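Local coordinates for protein Ves (Pseudomonas fluorescens, PDB 5V00) that is a bicupin of the HutD family, involved in histidine utilization, whose molecular function is not established, at residues 131-136 / 181-186; 137-142 / 175-180; 146-151 / 162-167. One frame throughout, in Å; residues are numbered along the deposited sequence.

Interaction 1. Residues 131-136 / 181-186; sequences WVDGVQ and TGRCCL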
loop_
_atom_site.group_PDB
_atom_site.type_symbol
_atom_site.label_atom_id
_atom_site.label_comp_id
_atom_site.label_asym_id
_atom_site.label_seq_id
_atom_site.Cartn_x
_atom_site.Cartn_y
_atom_site.Cartn_z
ATOM N N TRP B 131 -10.821 2.484 -19.285
ATOM C CA TRP B 131 -10.720 3.933 -19.060
ATOM C C TRP B 131 -12.085 4.574 -19.302
ATOM O O TRP B 131 -12.782 4.237 -20.308
ATOM C CB TRP B 131 -9.675 4.530 -19.981
ATOM C CG TRP B 131 -8.293 4.185 -19.606
ATOM C CD1 TRP B 131 -7.538 3.163 -20.061
ATOM C CD2 TRP B 131 -7.486 4.906 -18.694
ATOM N NE1 TRP B 131 -6.303 3.181 -19.485
ATOM C CE2 TRP B 131 -6.249 4.242 -18.624
ATOM C CE3 TRP B 131 -7.726 5.990 -17.855
ATOM C CZ2 TRP B 131 -5.200 4.655 -17.774
ATOM C CZ3 TRP B 131 -6.661 6.449 -17.039
ATOM C CH2 TRP B 131 -5.433 5.729 -16.974
ATOM N N VAL B 132 -12.491 5.453 -18.379
ATOM C CA VAL B 132 -13.831 6.065 -18.393
ATOM C C VAL B 132 -13.760 7.545 -18.092
ATOM O O VAL B 132 -12.693 8.068 -17.667
ATOM C CB VAL B 132 -14.832 5.360 -17.446
ATOM C CG1 VAL B 132 -15.018 3.896 -17.763
ATOM C CG2 VAL B 132 -14.439 5.613 -16.012
ATOM N N ASP B 133 -14.891 8.264 -18.307
ATOM C CA ASP B 133 -14.940 9.658 -17.949
ATOM C C ASP B 133 -16.359 9.989 -17.635
ATOM O O ASP B 133 -17.275 9.190 -17.879
ATOM C CB ASP B 133 -14.388 10.514 -19.064
ATOM C CG ASP B 133 -14.025 11.952 -18.648
ATOM O OD1 ASP B 133 -14.086 12.381 -17.469
ATOM O OD2 ASP B 133 -13.604 12.641 -19.622
ATOM N N GLY B 134 -16.582 11.143 -17.060
ATOM C CA GLY B 134 -17.944 11.567 -16.754
ATOM C C GLY B 134 -18.529 10.788 -15.582
ATOM O O GLY B 134 -17.823 10.259 -14.729
ATOM N N VAL B 135 -19.829 10.619 -15.604
ATOM C CA VAL B 135 -20.538 9.939 -14.530
ATOM C C VAL B 135 -20.753 8.470 -14.926
ATOM O O VAL B 135 -21.225 8.165 -16.010
ATOM C CB VAL B 135 -21.862 10.658 -14.214
ATOM C CG1 VAL B 135 -22.643 9.872 -13.173
ATOM C CG2 VAL B 135 -21.619 12.087 -13.756
ATOM N N GLN B 136 -20.330 7.541 -14.095
ATOM C CA GLN B 136 -20.410 6.106 -14.400
ATOM C C GLN B 136 -21.000 5.390 -13.186
ATOM O O GLN B 136 -20.890 5.836 -11.998
ATOM C CB GLN B 136 -19.032 5.521 -14.614
ATOM C CG GLN B 136 -18.207 6.339 -15.616
ATOM C CD GLN B 136 -18.425 5.924 -16.965
ATOM O OE1 GLN B 136 -18.489 4.660 -17.211
ATOM N NE2 GLN B 136 -18.641 6.870 -17.872
ATOM N N THR B 181 -17.232 9.443 -10.626
ATOM C CA THR B 181 -17.276 10.661 -11.454
ATOM C C THR B 181 -15.897 11.142 -11.717
ATOM O O THR B 181 -15.088 11.314 -10.752
ATOM C CB THR B 181 -18.110 11.789 -10.741
ATOM O OG1 THR B 181 -19.467 11.319 -10.554
ATOM C CG2 THR B 181 -18.092 13.035 -11.592
ATOM N N GLY B 182 -15.560 11.277 -12.989
ATOM C CA GLY B 182 -14.271 11.804 -13.481
ATOM C C GLY B 182 -13.400 10.871 -14.282
ATOM O O GLY B 182 -13.730 9.694 -14.445
ATOM N N ARG B 183 -12.288 11.361 -14.781
ATOM C CA ARG B 183 -11.481 10.610 -15.701
ATOM C C ARG B 183 -10.568 9.643 -14.960
ATOM O O ARG B 183 -9.696 10.094 -14.143
ATOM C CB ARG B 183 -10.669 11.537 -16.557
ATOM C CG ARG B 183 -9.934 10.863 -17.710
ATOM C CD ARG B 183 -10.730 10.966 -18.955
ATOM N NE ARG B 183 -10.143 10.511 -20.237
ATOM C CZ ARG B 183 -10.295 9.253 -20.784
ATOM N NH1 ARG B 183 -10.904 8.172 -20.174
ATOM N NH2 ARG B 183 -9.754 9.030 -21.987
ATOM N N CYS B 184 -10.728 8.372 -15.190
ATOM C CA CYS B 184 -10.015 7.359 -14.425
ATOM C C CYS B 184 -10.030 6.018 -15.142
ATOM O O CYS B 184 -10.741 5.825 -16.147
ATOM C CB CYS B 184 -10.672 7.223 -13.046
ATOM S SG CYS B 184 -12.382 6.592 -13.076
ATOM N N CYS B 185 -9.260 5.071 -14.633
ATOM C CA CYS B 185 -9.211 3.714 -15.110
ATOM C C CYS B 185 -9.826 2.776 -14.079
ATOM O O CYS B 185 -9.525 2.872 -12.863
ATOM C CB CYS B 185 -7.774 3.276 -15.435
ATOM S SG CYS B 185 -7.662 1.664 -16.259
ATOM N N LEU B 186 -10.750 1.970 -14.513
ATOM C CA LEU B 186 -11.456 0.974 -13.698
ATOM C C LEU B 186 -10.851 -0.398 -13.928
ATOM O O LEU B 186 -10.847 -0.885 -15.063
ATOM C CB LEU B 186 -12.959 0.897 -14.045
ATOM C CG LEU B 186 -13.738 2.198 -13.922
ATOM C CD1 LEU B 186 -15.152 1.951 -14.360
ATOM C CD2 LEU B 186 -13.640 2.866 -12.557
HETATM O O HOH W 1 -12.320 6.800 -22.082
HETATM O O HOH W 2 -16.166 8.165 -14.282
#
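The indole of W131 lies flat against C185, and this is the tight end of the contact. C185 CB stands over the centre of the six-membered ring, 3.4 Å from its centroid, in a CH-pi contact almost on the ring normal. The sulfur, turned anti to the C185 backbone N (chi1 -172°), continues across the same face to the five-membered ring, with SG 3.8 Å from that centroid; the ring's NE1 is bonded to OG1 of T71. On the other side of the strand pair, V132 CG2 meets C184 SG at 3.7 Å and V132 CG1 rests on L186 CD1. V132 O is gripped from opposite faces of its plane, by C184 N at 3.2 Å and by R183 NH1 at 3.1 Å. The guanidinium keeps the oxygen in its own plane but sits above the carbonyl plane, where the bent R183 chain (chi2 96°) delivers it. Toward solvent the fit slackens. D133 crosses R183 at about a right angle, its OD2 3.4 Å from R183 CD, and any attraction is probably of charge alone, since no N-H points at it. Beyond, G182 N bonds G134 O at 3.0 Å, and V135 merely lies beside T181. The positive phi of both glycines suits the bends by which each strand passes from one sheet to the next. Antiparallel pairing of this kind builds the cupin beta-barrel.

Interaction 2. Residues 137-142 / 175-180; sequences RFFSTA and LLDISV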
loop_
_atom_site.group_PDB
_atom_site.type_symbol
_atom_site.label_atom_id
_atom_site.label_comp_id
_atom_site.label_asym_id
_atom_site.label_seq_id
_atom_site.Cartn_x
_atom_site.Cartn_y
_atom_site.Cartn_z
ATOM N N ARG B 137 -21.607 4.227 -13.442
ATOM C CA ARG B 137 -22.143 3.393 -12.377
ATOM C C ARG B 137 -22.079 1.962 -12.852
ATOM O O ARG B 137 -22.537 1.697 -13.985
ATOM C CB ARG B 137 -23.591 3.714 -12.056
ATOM C CG ARG B 137 -24.122 2.936 -10.881
ATOM C CD ARG B 137 -25.632 3.186 -10.724
ATOM N NE ARG B 137 -26.210 2.537 -9.575
ATOM C CZ ARG B 137 -27.491 2.573 -9.249
ATOM N NH1 ARG B 137 -28.276 3.310 -9.994
ATOM N NH2 ARG B 137 -27.918 1.894 -8.177
ATOM N N PHE B 138 -21.478 1.093 -12.080
ATOM C CA PHE B 138 -21.414 -0.299 -12.404
ATOM C C PHE B 138 -21.678 -1.180 -11.230
ATOM O O PHE B 138 -21.476 -0.785 -10.082
ATOM C CB PHE B 138 -20.083 -0.650 -13.101
ATOM C CG PHE B 138 -18.864 -0.460 -12.242
ATOM C CD1 PHE B 138 -18.304 0.808 -12.096
ATOM C CD2 PHE B 138 -18.301 -1.492 -11.587
ATOM C CE1 PHE B 138 -17.175 1.003 -11.316
ATOM C CE2 PHE B 138 -17.150 -1.281 -10.828
ATOM C CZ PHE B 138 -16.626 -0.016 -10.666
ATOM N N PHE B 139 -22.108 -2.418 -11.513
ATOM C CA PHE B 139 -22.322 -3.458 -10.498
ATOM C C PHE B 139 -21.307 -4.544 -10.785
ATOM O O PHE B 139 -21.205 -5.003 -11.953
ATOM C CB PHE B 139 -23.722 -4.057 -10.516
ATOM C CG PHE B 139 -24.800 -3.032 -10.330
ATOM C CD1 PHE B 139 -25.134 -2.149 -11.354
ATOM C CD2 PHE B 139 -25.491 -2.981 -9.180
ATOM C CE1 PHE B 139 -26.096 -1.173 -11.188
ATOM C CE2 PHE B 139 -26.530 -1.990 -8.991
ATOM C CZ PHE B 139 -26.812 -1.108 -10.011
ATOM N N SER B 140 -20.630 -5.018 -9.743
ATOM C CA SER B 140 -19.632 -6.047 -9.946
ATOM C C SER B 140 -19.490 -6.989 -8.777
ATOM O O SER B 140 -19.476 -6.529 -7.617
ATOM C CB SER B 140 -18.295 -5.423 -10.275
ATOM O OG SER B 140 -17.356 -6.451 -10.531
ATOM N N THR B 141 -19.298 -8.303 -9.083
ATOM C CA THR B 141 -18.972 -9.262 -8.091
ATOM C C THR B 141 -17.463 -9.431 -7.882
ATOM O O THR B 141 -17.048 -10.303 -7.094
ATOM C CB THR B 141 -19.550 -10.639 -8.450
ATOM O OG1 THR B 141 -18.936 -11.106 -9.673
ATOM C CG2 THR B 141 -21.060 -10.652 -8.575
ATOM N N ALA B 142 -16.635 -8.682 -8.561
ATOM C CA ALA B 142 -15.212 -8.900 -8.555
ATOM C C ALA B 142 -14.665 -8.747 -7.127
ATOM O O ALA B 142 -15.161 -7.934 -6.310
ATOM C CB ALA B 142 -14.493 -7.933 -9.455
ATOM N N LEU B 175 -22.600 -8.297 -4.663
ATOM C CA LEU B 175 -22.621 -7.443 -5.837
ATOM C C LEU B 175 -22.427 -6.022 -5.399
ATOM O O LEU B 175 -23.356 -5.403 -4.820
ATOM C CB LEU B 175 -23.963 -7.566 -6.581
ATOM C CG LEU B 175 -24.075 -6.869 -7.936
ATOM C CD1 LEU B 175 -23.156 -7.493 -8.980
ATOM C CD2 LEU B 175 -25.531 -6.895 -8.426
ATOM N N LEU B 176 -21.304 -5.438 -5.762
ATOM C CA LEU B 176 -20.984 -4.079 -5.386
ATOM C C LEU B 176 -21.597 -3.123 -6.333
ATOM O O LEU B 176 -21.566 -3.367 -7.515
ATOM C CB LEU B 176 -19.480 -3.914 -5.481
ATOM C CG LEU B 176 -18.666 -4.189 -4.271
ATOM C CD1 LEU B 176 -17.233 -4.231 -4.747
ATOM C CD2 LEU B 176 -18.884 -3.003 -3.327
ATOM N N ASP B 177 -22.160 -2.004 -5.881
ATOM C CA ASP B 177 -22.743 -0.964 -6.756
ATOM C C ASP B 177 -21.951 0.269 -6.593
ATOM O O ASP B 177 -21.973 0.869 -5.494
ATOM C CB ASP B 177 -24.186 -0.712 -6.246
ATOM C CG ASP B 177 -24.923 0.386 -6.930
ATOM O OD1 ASP B 177 -24.471 1.147 -7.811
ATOM O OD2 ASP B 177 -26.127 0.463 -6.537
ATOM N N ILE B 178 -21.208 0.639 -7.591
ATOM C CA ILE B 178 -20.163 1.659 -7.494
ATOM C C ILE B 178 -20.447 2.751 -8.520
ATOM O O ILE B 178 -20.549 2.522 -9.703
ATOM C CB ILE B 178 -18.724 1.082 -7.689
ATOM C CG1 ILE B 178 -18.447 0.043 -6.607
ATOM C CG2 ILE B 178 -17.730 2.239 -7.674
ATOM C CD1 ILE B 178 -17.145 -0.695 -6.813
ATOM N N SER B 179 -20.545 3.993 -8.025
ATOM C CA SER B 179 -20.611 5.145 -8.890
ATOM C C SER B 179 -19.279 5.852 -8.893
ATOM O O SER B 179 -18.633 5.987 -7.831
ATOM C CB SER B 179 -21.685 6.115 -8.377
ATOM O OG SER B 179 -23.038 5.553 -8.467
ATOM N N VAL B 180 -18.861 6.354 -10.054
ATOM C CA VAL B 180 -17.625 7.073 -10.166
ATOM C C VAL B 180 -17.839 8.320 -11.006
ATOM O O VAL B 180 -18.569 8.268 -11.985
ATOM C CB VAL B 180 -16.540 6.231 -10.865
ATOM C CG1 VAL B 180 -15.238 6.951 -10.893
ATOM C CG2 VAL B 180 -16.372 4.910 -10.190
#
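The F138 ring carries I178 CB over one face, 4.1 Å from the centroid and offset toward the rim, while V180 CG2 approaches at the ring edge. With CG between the backbone N and the carbonyl carbon (chi1 65°), the ring runs alongside I178, both side chains pointing the same way; F138 packs on L186 and both touch V145. F139, on the reverse side of the ribbon, has D177 OD1 over one face near the rim; ring and carboxylate planes are 31° apart, and F139 CE2 comes 3.5 Å from D177 OD2. The third flat group, the guanidinium of R137, receives that carboxylate at its edge. This is a side-on salt bridge: R137 NE reaches D177 OD1 at 2.8 Å and R137 NH2 reaches D177 OD2 at 2.8 Å, both nearly straight and on the syn sides of the oxygens. The fully extended arginine chain carries the guanidinium diagonally across the strands, and the paired bonds hold the planes within 13° of each other. Between the two faces runs a regular antiparallel ladder of the C-terminal cupin barrel, with F138 and S140 as hydrogen-bonded partners of I178 and L176. At its end L175 CD1 packs 3.8 Å from F139 CB. S140 OG, also bonded to E188, accepts A142 N at 3.1 Å, an ST turn where the strand ends.

Interaction 3. Residues 146-151 / 162-167; sequences LVFSVA and GHHDCL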
loop_
_atom_site.group_PDB
_atom_site.type_symbol
_atom_site.label_atom_id
_atom_site.label_comp_id
_atom_site.label_asym_id
_atom_site.label_seq_id
_atom_site.Cartn_x
_atom_site.Cartn_y
_atom_site.Cartn_z
ATOM N N LEU B 146 -10.312 -1.569 -8.527
ATOM C CA LEU B 146 -9.313 -0.539 -8.449
ATOM C C LEU B 146 -9.793 0.654 -9.297
ATOM O O LEU B 146 -10.331 0.448 -10.440
ATOM C CB LEU B 146 -7.930 -0.999 -8.974
ATOM C CG LEU B 146 -7.389 -2.174 -8.180
ATOM C CD1 LEU B 146 -6.410 -2.918 -9.108
ATOM C CD2 LEU B 146 -6.613 -1.611 -6.997
ATOM N N VAL B 147 -9.623 1.837 -8.788
ATOM C CA VAL B 147 -9.977 3.093 -9.477
ATOM C C VAL B 147 -8.779 3.995 -9.457
ATOM O O VAL B 147 -8.425 4.533 -8.425
ATOM C CB VAL B 147 -11.220 3.818 -8.893
ATOM C CG1 VAL B 147 -11.574 5.032 -9.686
ATOM C CG2 VAL B 147 -12.423 2.901 -8.842
ATOM N N PHE B 148 -8.170 4.228 -10.635
ATOM C CA PHE B 148 -6.939 5.028 -10.757
ATOM C C PHE B 148 -7.252 6.333 -11.452
ATOM O O PHE B 148 -7.708 6.339 -12.603
ATOM C CB PHE B 148 -5.910 4.257 -11.588
ATOM C CG PHE B 148 -4.630 5.001 -11.852
ATOM C CD1 PHE B 148 -3.665 5.106 -10.859
ATOM C CD2 PHE B 148 -4.377 5.564 -13.097
ATOM C CE1 PHE B 148 -2.513 5.813 -11.066
ATOM C CE2 PHE B 148 -3.265 6.319 -13.316
ATOM C CZ PHE B 148 -2.260 6.381 -12.337
ATOM N N SER B 149 -7.066 7.447 -10.763
ATOM C CA SER B 149 -7.388 8.786 -11.252
ATOM C C SER B 149 -6.353 9.414 -12.187
ATOM O O SER B 149 -5.143 9.345 -11.872
ATOM C CB SER B 149 -7.551 9.736 -10.051
ATOM O OG SER B 149 -7.712 11.058 -10.489
ATOM N N VAL B 150 -6.813 10.051 -13.272
ATOM C CA VAL B 150 -5.947 10.907 -14.059
ATOM C C VAL B 150 -6.524 12.313 -14.088
ATOM O O VAL B 150 -6.398 13.007 -15.081
ATOM C CB VAL B 150 -5.637 10.320 -15.465
ATOM C CG1 VAL B 150 -4.842 9.013 -15.364
ATOM C CG2 VAL B 150 -6.898 10.117 -16.261
ATOM N N ALA B 151 -7.195 12.713 -13.012
ATOM C CA ALA B 151 -7.853 14.033 -12.969
ATOM C C ALA B 151 -7.643 14.655 -11.623
ATOM O O ALA B 151 -7.284 13.962 -10.637
ATOM C CB ALA B 151 -9.331 13.926 -13.242
ATOM N N GLY B 162 -7.059 12.593 -6.310
ATOM C CA GLY B 162 -6.343 13.450 -7.178
ATOM C C GLY B 162 -5.524 12.713 -8.177
ATOM O O GLY B 162 -5.662 11.466 -8.324
ATOM N N HIS B 163 -4.665 13.442 -8.950
ATOM C CA HIS B 163 -3.904 12.820 -10.029
ATOM C C HIS B 163 -3.058 11.659 -9.564
ATOM O O HIS B 163 -2.218 11.820 -8.651
ATOM C CB HIS B 163 -2.955 13.811 -10.778
ATOM C CG HIS B 163 -3.627 14.624 -11.808
ATOM N ND1 HIS B 163 -3.673 14.236 -13.132
ATOM C CD2 HIS B 163 -4.320 15.784 -11.722
ATOM C CE1 HIS B 163 -4.335 15.161 -13.820
ATOM N NE2 HIS B 163 -4.776 16.080 -12.988
ATOM N N HIS B 164 -3.322 10.482 -10.074
ATOM C CA HIS B 164 -2.577 9.240 -9.861
ATOM C C HIS B 164 -2.774 8.609 -8.496
ATOM O O HIS B 164 -2.154 7.595 -8.217
ATOM C CB HIS B 164 -1.099 9.356 -10.159
ATOM C CG HIS B 164 -0.835 9.963 -11.500
ATOM N ND1 HIS B 164 0.422 10.435 -11.857
ATOM C CD2 HIS B 164 -1.649 10.152 -12.571
ATOM C CE1 HIS B 164 0.361 10.877 -13.111
ATOM N NE2 HIS B 164 -0.876 10.719 -13.575
ATOM N N ASP B 165 -3.766 9.117 -7.761
ATOM C CA ASP B 165 -4.227 8.440 -6.557
ATOM C C ASP B 165 -5.089 7.238 -6.995
ATOM O O ASP B 165 -5.661 7.261 -8.121
ATOM C CB ASP B 165 -5.070 9.382 -5.683
ATOM C CG ASP B 165 -4.303 10.542 -5.062
ATOM O OD1 ASP B 165 -3.039 10.496 -4.969
ATOM O OD2 ASP B 165 -4.983 11.510 -4.643
ATOM N N CYS B 166 -5.162 6.197 -6.173
ATOM C CA CYS B 166 -5.896 4.972 -6.526
ATOM C C CYS B 166 -6.706 4.441 -5.366
ATOM O O CYS B 166 -6.158 4.262 -4.301
ATOM C CB CYS B 166 -4.859 3.908 -6.917
ATOM S SG CYS B 166 -5.481 2.369 -7.559
ATOM N N LEU B 167 -8.004 4.192 -5.570
ATOM C CA LEU B 167 -8.850 3.563 -4.601
ATOM C C LEU B 167 -8.884 2.094 -4.882
ATOM O O LEU B 167 -8.858 1.655 -6.058
ATOM C CB LEU B 167 -10.235 4.161 -4.707
ATOM C CG LEU B 167 -11.221 3.616 -3.698
ATOM C CD1 LEU B 167 -12.087 4.693 -3.106
ATOM C CD2 LEU B 167 -12.035 2.481 -4.267
#
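F148 meets H164, which lies in the turn leading into strand 166-170. F148 CB leaves on the face it shares with C166, and CG anti to the backbone N (chi1 177°) brings the ring over to H164. CD1 lies 3.9 Å from H164 O, with C166 CB near the ring plane at its edge. CE1 is next, 3.4 Å from H164 O, and CZ ends the reach 3.8 Å from H164 CD2. The two rings are nearly parallel, 12° apart, but slid so far that they barely overlap. An alanine in place of F148 is likely to leave the H164 side chain without its flat neighbour and open a gap beside C166. S149 ties the turn down through its backbone: its N bonds D165 O at 3.0 Å and its O takes H164 N at 2.8 Å. S149 OG accepts A151 N in an ST turn. Opposite, residues 162-165 form a type II beta turn, with D165 N bonded to G162 O and G162 N reaching D165 OD2 from above the carboxylate plane. H163 lays one face of its ring over A151 C, its CE1 3.2 Å from V150 O. D165 also binds A16 N and forms a salt bridge with R15. Strand 144-149 runs between 166-170 and 184-191 in the antiparallel sheet, with F148 stacked on F116 and packed against I51 and I73 of strands 47-54 and 67-74.

From the N terminus, the chain enters these contacts at 131-136, passes through 137-142 and reaches 146-151, and after strands 154-156 and 159-161 returns to it as 162-167. Interaction 3 therefore closes the shortest loop, with ten residues between its segments. Continuing through 175-180 and 181-186, the chain closes interaction 2 around it and then interaction 1 around both, so the three nest without crossing. Interaction 2 continues the antiparallel pairing begun at V135 and T181 in interaction 1, with Q136 N bonded to V180 O. Interactions 1 and 3 are linked through C185 N and F148 O. Interaction 2 lies in the four-stranded sheet and interaction 3 in the five-stranded one, and interaction 1 spans the passage between them.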